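Local structure of capsular polysaccharide biosynthesis protein (Burkholderia pseudomallei, 4BQN) at residues Glu143-Ser148 / Arg303-Arg308. The protein binds coenzyme A and is probably an acetyltransferase that takes part in the biosynthesis of the bacterial capsular polysaccharide. The protein carries 1 engineered substitution. Residues are numbered along the deposited sequence; the frame is centred on the assembly and turned at random. Where two conformers were deposited one is given.
Sequences EEIGAS and RTALRR
S148 reaches from helix 142-151 into the face of helix 300-310 that carries T304, A305 and R308, and its hydroxyl is gripped by the arginine. NH1 of R308 donates a hydrogen bond to OG of S148, 3.0 Å long with an N-H...O angle of 153°. The oxygen sits at the edge of the guanidinium, tilted somewhat out of its plane. With OG opposite its own backbone N (chi1 -176°), the serine hydroxyl is turned from its own helix toward helix 300-310, where R308, extended from CG to NE, lays its CD alongside, 3.2 Å from OG. Serine is small enough for this buried interface yet offers an acceptor, and the long arginine can span to it with an N-H donor.

The guanidinium is also packed on one face: the methyl CG2 of T304, one helical turn earlier, lies over its centre, 3.3 Å above the plane. Threonine suits this place because its branches divide the work, the methyl covering the flat cation while OG1 bonds back to the carbonyl O of R300 in its own helix. D152 adds a long, weak ion pair to NH1.

Small residues let the helices approach. A305 turns only a methyl toward the other helix, and OG of S148 comes within 3.4 Å of the CA of A305. Beyond it, CG2 of I145 meets CB of A305 loosely, at 4.4 Å; this branched, buried side chain also packs on A309 and F310 further along helix 300-310, and on L124 of helix 123-130.

The axes of the two short segments pass 8.6 Å apart, their directions 138° from one another: an oblique, roughly antiparallel helix-helix packing through alanine and serine, with one serine-arginine hydrogen bond at its margin, in a helical part of the protein away from the coenzyme A site.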
loop_
_atom_site.group_PDB
_atom_site.type_symbol
_atom_site.label_atom_id
_atom_site.label_comp_id
_atom_site.label_asym_id
_atom_site.label_seq_id
_atom_site.Cartn_x
_atom_site.Cartn_y
_atom_site.Cartn_z
ATOM N N GLU A 143 -8.482 -11.752 21.226
ATOM C CA GLU A 143 -9.890 -11.350 21.162
ATOM C C GLU A 143 -10.140 -10.002 21.813
ATOM O O GLU A 143 -10.925 -9.209 21.301
ATOM C CB GLU A 143 -10.790 -12.403 21.808
ATOM C CG GLU A 143 -11.000 -13.642 20.952
ATOM C CD GLU A 143 -9.872 -14.661 21.038
ATOM O OE1 GLU A 143 -8.923 -14.485 21.837
ATOM O OE2 GLU A 143 -9.954 -15.661 20.297
ATOM N N GLU A 144 -9.500 -9.743 22.954
ATOM C CA GLU A 144 -9.643 -8.452 23.636
ATOM C C GLU A 144 -9.119 -7.329 22.741
ATOM O O GLU A 144 -9.732 -6.253 22.636
ATOM C CB GLU A 144 -8.904 -8.442 24.979
ATOM C CG GLU A 144 -9.581 -9.250 26.079
ATOM C CD GLU A 144 -9.181 -10.719 26.119
ATOM O OE1 GLU A 144 -8.652 -11.269 25.129
ATOM O OE2 GLU A 144 -9.433 -11.345 27.169
ATOM N N ILE A 145 -7.978 -7.572 22.101
ATOM C CA ILE A 145 -7.429 -6.622 21.138
ATOM C C ILE A 145 -8.405 -6.386 19.979
ATOM O O ILE A 145 -8.720 -5.238 19.641
ATOM C CB ILE A 145 -6.085 -7.108 20.570
ATOM C CG1 ILE A 145 -5.023 -7.124 21.676
ATOM C CG2 ILE A 145 -5.660 -6.233 19.382
ATOM C CD1 ILE A 145 -3.790 -7.922 21.332
ATOM N N GLY A 146 -8.893 -7.472 19.380
ATOM C CA GLY A 146 -9.844 -7.370 18.268
ATOM C C GLY A 146 -11.140 -6.667 18.661
ATOM O O GLY A 146 -11.706 -5.908 17.869
ATOM N N ALA A 147 -11.604 -6.906 19.887
ATOM C CA ALA A 147 -12.816 -6.263 20.394
ATOM C C ALA A 147 -12.608 -4.763 20.521
ATOM O O ALA A 147 -13.494 -3.982 20.191
ATOM C CB ALA A 147 -13.223 -6.878 21.730
ATOM N N SER A 148 -11.423 -4.351 20.968
ATOM C CA SER A 148 -11.105 -2.926 21.064
ATOM C C SER A 148 -11.099 -2.271 19.685
ATOM O O SER A 148 -11.693 -1.214 19.480
ATOM C CB SER A 148 -9.744 -2.731 21.728
ATOM O OG SER A 148 -9.481 -1.348 21.904
ATOM N N ARG A 303 -2.711 2.488 21.102
ATOM C CA ARG A 303 -2.498 2.526 22.562
ATOM C C ARG A 303 -3.757 2.118 23.318
ATOM O O ARG A 303 -3.671 1.512 24.383
ATOM C CB ARG A 303 -2.000 3.878 23.074
ATOM C CG ARG A 303 -0.513 4.116 22.854
ATOM C CD ARG A 303 -0.020 5.358 23.585
ATOM N NE ARG A 303 1.214 5.874 22.984
ATOM C CZ ARG A 303 2.434 5.428 23.267
ATOM N NH1 ARG A 303 2.604 4.439 24.148
ATOM N NH2 ARG A 303 3.485 5.963 22.656
ATOM N N THR A 304 -4.928 2.446 22.767
ATOM C CA THR A 304 -6.185 2.057 23.391
ATOM C C THR A 304 -6.325 0.538 23.449
ATOM O O THR A 304 -6.707 -0.004 24.492
ATOM C CB THR A 304 -7.378 2.685 22.659
ATOM O OG1 THR A 304 -7.337 4.097 22.861
ATOM C CG2 THR A 304 -8.703 2.149 23.186
ATOM N N ALA A 305 -6.017 -0.151 22.348
ATOM C CA ALA A 305 -6.080 -1.613 22.327
ATOM C C ALA A 305 -5.092 -2.226 23.326
ATOM O O ALA A 305 -5.439 -3.168 24.040
ATOM C CB ALA A 305 -5.826 -2.148 20.928
ATOM N N LEU A 306 -3.875 -1.675 23.386
ATOM C CA LEU A 306 -2.863 -2.189 24.297
ATOM C C LEU A 306 -3.344 -2.048 25.752
ATOM O O LEU A 306 -3.194 -2.978 26.554
ATOM C CB LEU A 306 -1.536 -1.460 24.084
ATOM C CG LEU A 306 -0.247 -2.104 24.588
ATOM C CD1 LEU A 306 0.059 -3.380 23.814
ATOM C CD2 LEU A 306 0.892 -1.100 24.493
ATOM N N ARG A 307 -3.927 -0.887 26.073
ATOM C CA ARG A 307 -4.424 -0.605 27.420
ATOM C C ARG A 307 -5.607 -1.509 27.775
ATOM O O ARG A 307 -5.640 -2.121 28.850
ATOM C CB ARG A 307 -4.810 0.879 27.559
ATOM C CG ARG A 307 -5.564 1.214 28.838
ATOM C CD ARG A 307 -6.004 2.670 28.908
ATOM N NE ARG A 307 -6.913 3.057 27.824
ATOM C CZ ARG A 307 -8.206 2.739 27.752
ATOM N NH1 ARG A 307 -8.788 2.003 28.696
ATOM N NH2 ARG A 307 -8.921 3.158 26.719
ATOM N N ARG A 308 -6.586 -1.585 26.878
ATOM C CA ARG A 308 -7.771 -2.388 27.148
ATOM C C ARG A 308 -7.450 -3.867 27.338
ATOM O O ARG A 308 -8.029 -4.518 28.204
ATOM C CB ARG A 308 -8.808 -2.223 26.047
ATOM C CG ARG A 308 -9.530 -0.892 26.107
ATOM C CD ARG A 308 -10.440 -0.741 24.922
ATOM N NE ARG A 308 -11.202 0.495 24.979
ATOM C CZ ARG A 308 -11.799 1.054 23.935
ATOM N NH1 ARG A 308 -11.683 0.520 22.717
ATOM N NH2 ARG A 308 -12.489 2.173 24.109
#